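Local coordinates for protein glutamine cyclotransferase (Zymomonas mobilis, PDB 3NOL) that catalyses the cyclisation of N-terminal glutamine to pyroglutamate, as a bacterial glutaminyl cyclase built on a calcium-binding beta-propeller, at residues A[101-106]-A[123-128]; A[215-220]-A[246-251]; A[224-229]-A[242-247]. All coordinates share one frame; numbering follows the deposited sequence.

How the contacts relate
From the N terminus, contact 1 comes first: it closes the excursion through strands 108-113 and 119-124 by bringing the loop after the latter back to the end of strand 98-103, all within one four-stranded propeller blade. Contacts 2 and 3 both open after contact 1 has closed. Contact 3 (224-229 with 242-247) closes the hairpin of strands 227-233 and 238-243. Its span lies within that of contact 2, which folds the loop 215-220 onto the start of strand 248-256; their C-terminal segments overlap at Trp246 and Pro247. Both reach the same sheet, through its neighbouring strands 238-243 and 248-256, whereas contact 1 lies about 22 Å from contact 3, centre to centre.

Contact 1: A[101-106]-A[123-128]; sequences GLTWKN and FNYDGE
The ring and hydroxyl of Tyr125 meet Leu102 and Thr103 at the end of strand 98-103. With CB pointing toward that segment, a CG set between the backbone N and the carbonyl carbon (chi1 56°) sends the ring across to them. Tyr125 CD1 passes 4.2 Å from Leu102 CD2, and Tyr125 CE1 lies 3.7 Å from the same methyl, which meets the ring obliquely. At the tip, the OH accepts a nearly straight hydrogen bond from Thr103 N (2.9 Å, 165° at the hydrogen), a donor at the ring edge, near its plane. Strand 98-103 and strand 119-124, which ends just before Tyr125, belong to one four-stranded antiparallel blade of the beta-propeller, with strand 108-113 between them; the tyrosine thus spans the blade end. Thr103 OG1 is hydrogen-bonded to Leu108 O on that intervening strand. Leu102 CD2 also meets Phe123 CZ at 4.3 Å, and Met141 of the next sheet touches both Leu102 and Tyr125. The Lys105 and Glu128 chains run alongside each other in the same direction. Lys105 CE approaches Glu128 OE2 to 3.3 Å, yet NZ, over the rim of one Trp104 face, stays 4.6 Å away, too far for a salt bridge; Glu128 OE1 is hydrogen-bonded to Trp130 NE1.

Contact 2: A[215-220]-A[246-251]; sequences AEAGPL and WPKVFE
Ala217 CB sits between Phe250 and Pro247, 3.6 Å from Phe250 CZ and 4.0 Å from Pro247 CG. It meets the phenyl ring at its edge, near the ring plane, and Glu216 O comes to the same rim, 3.8 Å from Phe250 CE2. With no hydrogen bond between the segments, the contact rests on van der Waals packing, part of it carbonyl oxygens against carbon. Around this first shell, Lys248 bends at chi2 (-64°) and then runs straight, which carries its aliphatic chain past the carbonyl of Ala217: CG lies 3.5 Å and CE 3.6 Å from Ala217 O. Lys248 CB also lies over one face of Phe250, offset toward the rim. Leu220 CD2 adds a looser touch on Pro247 CG at 4.2 Å. The chain reverses at Gly218, with a positive phi (74°) that glycine adopts most readily, and this bend turns Pro219 and Leu220 back toward Pro247. Farther out, Glu216 OE2 is hydrogen-bonded to Tyr31 OH, tying the 3-10 turn to strand 28-38, while Ile33 of that strand touches both Glu216 and Phe250. The loop between strands 204-209 and 227-233 is thereby laid against the beginning of strand 248-256, which runs between strands 28-38 and 238-243.

Contact 3: A[224-229]-A[242-247]; sequences IDVLNG and TGKLWP
Trp246 NE1 donates to Asp225 O at 2.8 Å, with the oxygen almost exactly in the indole plane but the donor 42° out of the carbonyl plane. Lys244 N gives a second firm bond, to Val226 O, whereas the bond from Asp225 N to Lys244 O is weak, with an angle of 133° at the hydrogen. Toward the strands, Asn228 N donates to Thr242 O and Thr242 N to Gly229 O. One water donates to both of these carbonyl oxygens, giving each a second partner. Asp225 CG lies anti to its N (chi1 -158°), bringing the carboxylate alongside Lys244; OD1 accepts from Val226 N at 2.7 Å through its anti lone pair. A water links OD1 to Lys244 NZ, which also forms a salt bridge with Glu46. Asn228 ND2 is hydrogen-bonded to Thr45 O, and OD1 to the backbone N of Glu176, a residue of the calcium site.

The indole packs against apolar neighbours as well: Leu227 CD1 lies 3.5 Å from Trp246 CH2, and Ile224 CG1 3.8 Å from Trp246 CD1. Gly243 CA lies 3.4 Å above one face of the ring, offset toward its rim. A leucine in place of Trp246 has no side-chain N-H to offer, and would probably leave Asp225 O without this partner and a gap beside Leu227 and Ile224.

Leu227 and Gly243 form an antiparallel non-hydrogen-bonded pair, 4.0 Å between CA atoms, and a type II turn from Gly243 to Trp246 continues the chain. This is an antiparallel beta hairpin of a propeller blade, whose strand 227-233 also carries Ile230 of the calcium site.

Contact 1: A[101-106]-A[123-128]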
loop_
_atom_site.group_PDB
_atom_site.type_symbol
_atom_site.label_atom_id
_atom_site.label_comp_id
_atom_site.label_asym_id
_atom_site.label_seq_id
_atom_site.Cartn_x
_atom_site.Cartn_y
_atom_site.Cartn_z
ATOM N N GLY A 101 11.537 1.614 -2.269
ATOM C CA GLY A 101 10.590 1.261 -3.326
ATOM C C GLY A 101 10.931 -0.089 -3.954
ATOM O O GLY A 101 12.117 -0.435 -4.106
ATOM N N LEU A 102 9.883 -0.829 -4.333
ATOM C CA LEU A 102 9.983 -2.068 -5.105
ATOM C C LEU A 102 9.723 -1.827 -6.597
ATOM O O LEU A 102 9.319 -0.731 -6.998
ATOM C CB LEU A 102 8.969 -3.082 -4.561
ATOM C CG LEU A 102 9.066 -3.324 -3.033
ATOM C CD1 LEU A 102 7.978 -4.315 -2.615
ATOM C CD2 LEU A 102 10.495 -3.779 -2.622
ATOM N N THR A 103 9.972 -2.850 -7.413
ATOM C CA THR A 103 9.701 -2.759 -8.866
ATOM C C THR A 103 8.851 -3.944 -9.335
ATOM O O THR A 103 8.748 -4.956 -8.635
ATOM C CB THR A 103 10.981 -2.707 -9.724
ATOM O OG1 THR A 103 11.744 -3.880 -9.471
ATOM C CG2 THR A 103 11.841 -1.429 -9.403
ATOM N N TRP A 104 8.278 -3.803 -10.531
ATOM C CA TRP A 104 7.310 -4.749 -11.080
ATOM C C TRP A 104 7.990 -6.075 -11.460
ATOM O O TRP A 104 7.647 -7.125 -10.922
ATOM C CB TRP A 104 6.612 -4.125 -12.294
ATOM C CG TRP A 104 5.414 -4.894 -12.797
ATOM C CD1 TRP A 104 4.472 -5.538 -12.050
ATOM C CD2 TRP A 104 5.024 -5.057 -14.165
ATOM N NE1 TRP A 104 3.517 -6.102 -12.870
ATOM C CE2 TRP A 104 3.835 -5.819 -14.174
ATOM C CE3 TRP A 104 5.570 -4.632 -15.386
ATOM C CZ2 TRP A 104 3.181 -6.168 -15.353
ATOM C CZ3 TRP A 104 4.912 -4.980 -16.567
ATOM C CH2 TRP A 104 3.733 -5.743 -16.535
ATOM N N LYS A 105 8.973 -5.994 -12.353
ATOM C CA LYS A 105 9.628 -7.179 -12.904
ATOM C C LYS A 105 11.167 -7.140 -12.850
ATOM O O LYS A 105 11.831 -8.043 -13.372
ATOM C CB LYS A 105 9.180 -7.368 -14.354
ATOM C CG LYS A 105 7.695 -7.634 -14.535
ATOM C CD LYS A 105 7.184 -8.722 -13.593
ATOM C CE LYS A 105 6.350 -9.740 -14.346
ATOM N NZ LYS A 105 5.451 -9.102 -15.325
ATOM N N ASN A 106 11.718 -6.116 -12.208
ATOM C CA ASN A 106 13.164 -5.880 -12.208
ATOM C C ASN A 106 13.937 -6.712 -11.172
ATOM O O ASN A 106 15.166 -6.843 -11.274
ATOM C CB ASN A 106 13.461 -4.384 -12.016
ATOM C CG ASN A 106 12.850 -3.511 -13.108
ATOM O OD1 ASN A 106 11.769 -2.932 -12.930
ATOM N ND2 ASN A 106 13.550 -3.404 -14.250
ATOM N N PHE A 123 18.995 -2.092 -4.528
ATOM C CA PHE A 123 19.225 -3.372 -3.877
ATOM C C PHE A 123 18.463 -4.470 -4.605
ATOM O O PHE A 123 17.395 -4.204 -5.176
ATOM C CB PHE A 123 18.831 -3.312 -2.388
ATOM C CG PHE A 123 17.350 -3.108 -2.136
ATOM C CD1 PHE A 123 16.525 -4.206 -1.822
ATOM C CD2 PHE A 123 16.775 -1.830 -2.233
ATOM C CE1 PHE A 123 15.154 -4.015 -1.578
ATOM C CE2 PHE A 123 15.400 -1.625 -1.976
ATOM C CZ PHE A 123 14.594 -2.724 -1.661
ATOM N N ASN A 124 19.008 -5.683 -4.583
ATOM C CA ASN A 124 18.325 -6.824 -5.197
ATOM C C ASN A 124 17.449 -7.554 -4.185
ATOM O O ASN A 124 17.712 -7.534 -2.980
ATOM C CB ASN A 124 19.312 -7.807 -5.840
ATOM C CG ASN A 124 19.995 -7.235 -7.060
ATOM O OD1 ASN A 124 19.486 -6.308 -7.716
ATOM N ND2 ASN A 124 21.170 -7.770 -7.369
ATOM N N TYR A 125 16.396 -8.181 -4.684
ATOM C CA TYR A 125 15.604 -9.090 -3.868
ATOM C C TYR A 125 15.133 -10.285 -4.704
ATOM O O TYR A 125 15.175 -10.271 -5.947
ATOM C CB TYR A 125 14.424 -8.360 -3.183
ATOM C CG TYR A 125 13.493 -7.615 -4.131
ATOM C CD1 TYR A 125 13.508 -6.225 -4.205
ATOM C CD2 TYR A 125 12.590 -8.312 -4.958
ATOM C CE1 TYR A 125 12.659 -5.543 -5.067
ATOM C CE2 TYR A 125 11.731 -7.633 -5.837
ATOM C CZ TYR A 125 11.774 -6.248 -5.887
ATOM O OH TYR A 125 10.928 -5.558 -6.749
ATOM N N ASP A 126 14.654 -11.295 -3.995
ATOM C CA ASP A 126 14.169 -12.532 -4.572
ATOM C C ASP A 126 12.746 -12.357 -5.146
ATOM O O ASP A 126 11.885 -11.693 -4.549
ATOM C CB ASP A 126 14.203 -13.612 -3.495
ATOM C CG ASP A 126 13.908 -14.988 -4.037
ATOM O OD1 ASP A 126 14.506 -15.346 -5.081
ATOM O OD2 ASP A 126 13.102 -15.706 -3.392
ATOM N N GLY A 127 12.520 -12.937 -6.322
ATOM C CA GLY A 127 11.173 -12.948 -6.908
ATOM C C GLY A 127 10.611 -11.573 -7.240
ATOM O O GLY A 127 11.319 -10.710 -7.790
ATOM N N GLU A 128 9.337 -11.368 -6.893
ATOM C CA GLU A 128 8.625 -10.121 -7.211
ATOM C C GLU A 128 8.424 -9.274 -5.955
ATOM O O GLU A 128 8.675 -9.736 -4.844
ATOM C CB GLU A 128 7.271 -10.400 -7.871
ATOM C CG GLU A 128 7.427 -10.986 -9.287
ATOM C CD GLU A 128 6.134 -10.995 -10.094
ATOM O OE1 GLU A 128 5.029 -10.791 -9.525
ATOM O OE2 GLU A 128 6.232 -11.187 -11.332
#

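Contact 2: A[215-220]-A[246-251]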
loop_
_atom_site.group_PDB
_atom_site.type_symbol
_atom_site.label_atom_id
_atom_site.label_comp_id
_atom_site.label_asym_id
_atom_site.label_seq_id
_atom_site.Cartn_x
_atom_site.Cartn_y
_atom_site.Cartn_z
ATOM N N ALA A 215 -19.837 3.142 -5.123
ATOM C CA ALA A 215 -21.156 3.769 -5.235
ATOM C C ALA A 215 -21.223 5.106 -4.469
ATOM O O ALA A 215 -22.081 5.947 -4.752
ATOM C CB ALA A 215 -22.247 2.792 -4.740
ATOM N N GLU A 216 -20.292 5.294 -3.525
ATOM C CA GLU A 216 -20.180 6.516 -2.721
ATOM C C GLU A 216 -19.021 7.436 -3.196
ATOM O O GLU A 216 -18.681 8.423 -2.526
ATOM C CB GLU A 216 -20.013 6.150 -1.227
ATOM C CG GLU A 216 -21.262 5.447 -0.620
ATOM C CD GLU A 216 -21.085 5.027 0.843
ATOM O OE1 GLU A 216 -20.861 5.903 1.715
ATOM O OE2 GLU A 216 -21.185 3.814 1.129
ATOM N N ALA A 217 -18.422 7.111 -4.342
ATOM C CA ALA A 217 -17.236 7.846 -4.846
ATOM C C ALA A 217 -17.550 9.046 -5.756
ATOM O O ALA A 217 -16.619 9.725 -6.223
ATOM C CB ALA A 217 -16.283 6.888 -5.581
ATOM N N GLY A 218 -18.836 9.303 -6.006
ATOM C CA GLY A 218 -19.235 10.267 -7.039
ATOM C C GLY A 218 -19.035 9.725 -8.458
ATOM O O GLY A 218 -18.802 8.526 -8.652
ATOM N N PRO A 219 -19.137 10.606 -9.475
ATOM C CA PRO A 219 -19.044 10.120 -10.857
ATOM C C PRO A 219 -17.734 9.361 -11.087
ATOM O O PRO A 219 -16.671 9.842 -10.687
ATOM C CB PRO A 219 -19.069 11.416 -11.696
ATOM C CG PRO A 219 -19.719 12.430 -10.814
ATOM C CD PRO A 219 -19.323 12.070 -9.405
ATOM N N LEU A 220 -17.816 8.191 -11.721
ATOM C CA LEU A 220 -16.629 7.357 -11.956
ATOM C C LEU A 220 -15.968 7.607 -13.305
ATOM O O LEU A 220 -16.675 7.894 -14.285
ATOM C CB LEU A 220 -16.996 5.863 -11.862
ATOM C CG LEU A 220 -17.679 5.340 -10.589
ATOM C CD1 LEU A 220 -17.989 3.850 -10.734
ATOM C CD2 LEU A 220 -16.808 5.602 -9.336
ATOM N N TRP A 246 -9.020 5.310 -9.140
ATOM C CA TRP A 246 -10.152 5.695 -8.314
ATOM C C TRP A 246 -10.203 7.225 -8.184
ATOM O O TRP A 246 -9.157 7.876 -8.058
ATOM C CB TRP A 246 -10.060 5.024 -6.941
ATOM C CG TRP A 246 -10.487 3.599 -6.969
ATOM C CD1 TRP A 246 -10.343 2.691 -8.002
ATOM C CD2 TRP A 246 -11.180 2.918 -5.931
ATOM N NE1 TRP A 246 -10.893 1.478 -7.641
ATOM C CE2 TRP A 246 -11.423 1.592 -6.381
ATOM C CE3 TRP A 246 -11.635 3.295 -4.664
ATOM C CZ2 TRP A 246 -12.096 0.646 -5.594
ATOM C CZ3 TRP A 246 -12.306 2.353 -3.890
ATOM C CH2 TRP A 246 -12.528 1.048 -4.356
ATOM N N PRO A 247 -11.415 7.810 -8.247
ATOM C CA PRO A 247 -11.548 9.281 -8.171
ATOM C C PRO A 247 -11.430 9.867 -6.765
ATOM O O PRO A 247 -11.450 11.097 -6.613
ATOM C CB PRO A 247 -12.974 9.527 -8.699
ATOM C CG PRO A 247 -13.727 8.262 -8.273
ATOM C CD PRO A 247 -12.723 7.142 -8.453
ATOM N N LYS A 248 -11.354 8.998 -5.755
ATOM C CA LYS A 248 -11.252 9.460 -4.360
ATOM C C LYS A 248 -10.262 8.637 -3.545
ATOM O O LYS A 248 -10.033 7.472 -3.856
ATOM C CB LYS A 248 -12.621 9.378 -3.646
ATOM C CG LYS A 248 -13.784 10.196 -4.249
ATOM C CD LYS A 248 -13.559 11.714 -4.219
ATOM C CE LYS A 248 -14.814 12.430 -4.767
ATOM N NZ LYS A 248 -14.629 13.917 -4.849
ATOM N N VAL A 249 -9.708 9.256 -2.494
ATOM C CA VAL A 249 -9.149 8.556 -1.348
ATOM C C VAL A 249 -10.206 8.720 -0.250
ATOM O O VAL A 249 -10.678 9.840 -0.011
ATOM C CB VAL A 249 -7.826 9.189 -0.845
ATOM C CG1 VAL A 249 -7.302 8.452 0.401
ATOM C CG2 VAL A 249 -6.769 9.202 -1.960
ATOM N N PHE A 250 -10.557 7.628 0.407
ATOM C CA PHE A 250 -11.562 7.664 1.471
ATOM C C PHE A 250 -10.873 7.553 2.813
ATOM O O PHE A 250 -10.074 6.635 3.040
ATOM C CB PHE A 250 -12.540 6.494 1.353
ATOM C CG PHE A 250 -13.354 6.511 0.088
ATOM C CD1 PHE A 250 -13.007 5.689 -0.972
ATOM C CD2 PHE A 250 -14.456 7.372 -0.043
ATOM C CE1 PHE A 250 -13.745 5.703 -2.169
ATOM C CE2 PHE A 250 -15.208 7.402 -1.227
ATOM C CZ PHE A 250 -14.850 6.550 -2.297
ATOM N N GLU A 251 -11.213 8.471 3.711
ATOM C CA GLU A 251 -10.852 8.329 5.110
ATOM C C GLU A 251 -12.017 7.583 5.761
ATOM O O GLU A 251 -13.172 8.054 5.709
ATOM C CB GLU A 251 -10.655 9.705 5.737
ATOM C CG GLU A 251 -10.384 9.647 7.218
ATOM C CD GLU A 251 -10.263 11.036 7.856
ATOM O OE1 GLU A 251 -10.274 11.091 9.103
ATOM O OE2 GLU A 251 -10.154 12.040 7.121
#

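Contact 3: A[224-229]-A[242-247]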
loop_
_atom_site.group_PDB
_atom_site.type_symbol
_atom_site.label_atom_id
_atom_site.label_comp_id
_atom_site.label_asym_id
_atom_site.label_seq_id
_atom_site.Cartn_x
_atom_site.Cartn_y
_atom_site.Cartn_z
ATOM N N ILE A 224 -11.831 2.292 -15.018
ATOM C CA ILE A 224 -11.500 2.273 -13.585
ATOM C C ILE A 224 -10.947 0.882 -13.243
ATOM O O ILE A 224 -11.257 -0.094 -13.924
ATOM C CB ILE A 224 -12.704 2.660 -12.702
ATOM C CG1 ILE A 224 -12.252 2.984 -11.256
ATOM C CG2 ILE A 224 -13.780 1.552 -12.724
ATOM C CD1 ILE A 224 -13.304 3.708 -10.440
ATOM N N ASP A 225 -10.109 0.805 -12.212
ATOM C CA ASP A 225 -9.364 -0.417 -11.908
ATOM C C ASP A 225 -9.620 -0.771 -10.404
ATOM O O ASP A 225 -10.621 -0.302 -9.787
ATOM C CB ASP A 225 -7.882 -0.193 -12.295
ATOM C CG ASP A 225 -7.089 -1.476 -12.543
ATOM O OD1 ASP A 225 -6.921 -2.296 -11.638
ATOM O OD2 ASP A 225 -6.544 -1.635 -13.654
ATOM N N VAL A 226 -8.749 -1.596 -9.828
ATOM C CA VAL A 226 -9.083 -2.272 -8.563
ATOM C C VAL A 226 -8.733 -1.503 -7.298
ATOM O O VAL A 226 -7.849 -0.645 -7.293
ATOM C CB VAL A 226 -8.440 -3.704 -8.458
ATOM C CG1 VAL A 226 -8.911 -4.588 -9.584
ATOM C CG2 VAL A 226 -6.942 -3.635 -8.443
ATOM N N LEU A 227 -9.445 -1.839 -6.224
ATOM C CA LEU A 227 -9.075 -1.394 -4.879
ATOM C C LEU A 227 -7.600 -1.742 -4.613
ATOM O O LEU A 227 -7.178 -2.862 -4.826
ATOM C CB LEU A 227 -9.977 -2.079 -3.834
ATOM C CG LEU A 227 -9.697 -1.695 -2.378
ATOM C CD1 LEU A 227 -10.219 -0.260 -2.118
ATOM C CD2 LEU A 227 -10.335 -2.663 -1.402
ATOM N N ASN A 228 -6.820 -0.765 -4.147
ATOM C CA ASN A 228 -5.392 -0.982 -3.874
ATOM C C ASN A 228 -4.792 0.289 -3.326
ATOM O O ASN A 228 -4.806 1.334 -4.004
ATOM C CB ASN A 228 -4.576 -1.410 -5.122
ATOM C CG ASN A 228 -3.194 -1.963 -4.739
ATOM O OD1 ASN A 228 -3.089 -2.953 -3.969
ATOM N ND2 ASN A 228 -2.123 -1.305 -5.230
ATOM N N GLY A 229 -4.293 0.204 -2.092
ATOM C CA GLY A 229 -3.647 1.338 -1.458
ATOM C C GLY A 229 -4.318 1.638 -0.139
ATOM O O GLY A 229 -5.526 1.943 -0.087
ATOM N N THR A 242 -7.656 3.728 -1.098
ATOM C CA THR A 242 -7.954 4.130 -2.470
ATOM C C THR A 242 -7.807 2.932 -3.438
ATOM O O THR A 242 -7.753 1.761 -3.020
ATOM C CB THR A 242 -7.110 5.400 -2.895
ATOM O OG1 THR A 242 -7.625 5.972 -4.122
ATOM C CG2 THR A 242 -5.632 5.045 -3.048
ATOM N N GLY A 243 -7.790 3.234 -4.733
ATOM C CA GLY A 243 -7.616 2.198 -5.733
ATOM C C GLY A 243 -7.102 2.768 -7.046
ATOM O O GLY A 243 -7.002 4.019 -7.246
ATOM N N LYS A 244 -6.757 1.847 -7.945
ATOM C CA LYS A 244 -6.167 2.255 -9.222
ATOM C C LYS A 244 -7.210 2.959 -10.072
ATOM O O LYS A 244 -8.253 2.367 -10.378
ATOM C CB LYS A 244 -5.578 1.052 -9.944
ATOM C CG LYS A 244 -4.547 0.262 -9.085
ATOM C CD LYS A 244 -3.753 -0.705 -9.987
ATOM C CE LYS A 244 -2.957 -1.776 -9.210
ATOM N NZ LYS A 244 -2.240 -2.747 -10.123
ATOM N N LEU A 245 -6.899 4.205 -10.440
ATOM C CA LEU A 245 -7.776 5.113 -11.234
ATOM C C LEU A 245 -8.990 5.616 -10.440
ATOM O O LEU A 245 -9.876 6.280 -10.990
ATOM C CB LEU A 245 -8.221 4.463 -12.552
ATOM C CG LEU A 245 -7.158 3.750 -13.404
ATOM C CD1 LEU A 245 -7.793 3.140 -14.666
ATOM C CD2 LEU A 245 -6.036 4.717 -13.776
ATOM N N TRP A 246 -9.020 5.310 -9.140
ATOM C CA TRP A 246 -10.152 5.695 -8.314
ATOM C C TRP A 246 -10.203 7.225 -8.184
ATOM O O TRP A 246 -9.157 7.876 -8.058
ATOM C CB TRP A 246 -10.060 5.024 -6.941
ATOM C CG TRP A 246 -10.487 3.599 -6.969
ATOM C CD1 TRP A 246 -10.343 2.691 -8.002
ATOM C CD2 TRP A 246 -11.180 2.918 -5.931
ATOM N NE1 TRP A 246 -10.893 1.478 -7.641
ATOM C CE2 TRP A 246 -11.423 1.592 -6.381
ATOM C CE3 TRP A 246 -11.635 3.295 -4.664
ATOM C CZ2 TRP A 246 -12.096 0.646 -5.594
ATOM C CZ3 TRP A 246 -12.306 2.353 -3.890
ATOM C CH2 TRP A 246 -12.528 1.048 -4.356
ATOM N N PRO A 247 -11.415 7.810 -8.247
ATOM C CA PRO A 247 -11.548 9.281 -8.171
ATOM C C PRO A 247 -11.430 9.867 -6.765
ATOM O O PRO A 247 -11.450 11.097 -6.613
ATOM C CB PRO A 247 -12.974 9.527 -8.699
ATOM C CG PRO A 247 -13.727 8.262 -8.273
ATOM C CD PRO A 247 -12.723 7.142 -8.453
HETATM O O HOH W 1 -4.704 -3.983 -11.120
HETATM O O HOH W 2 -7.363 -0.014 -0.655
#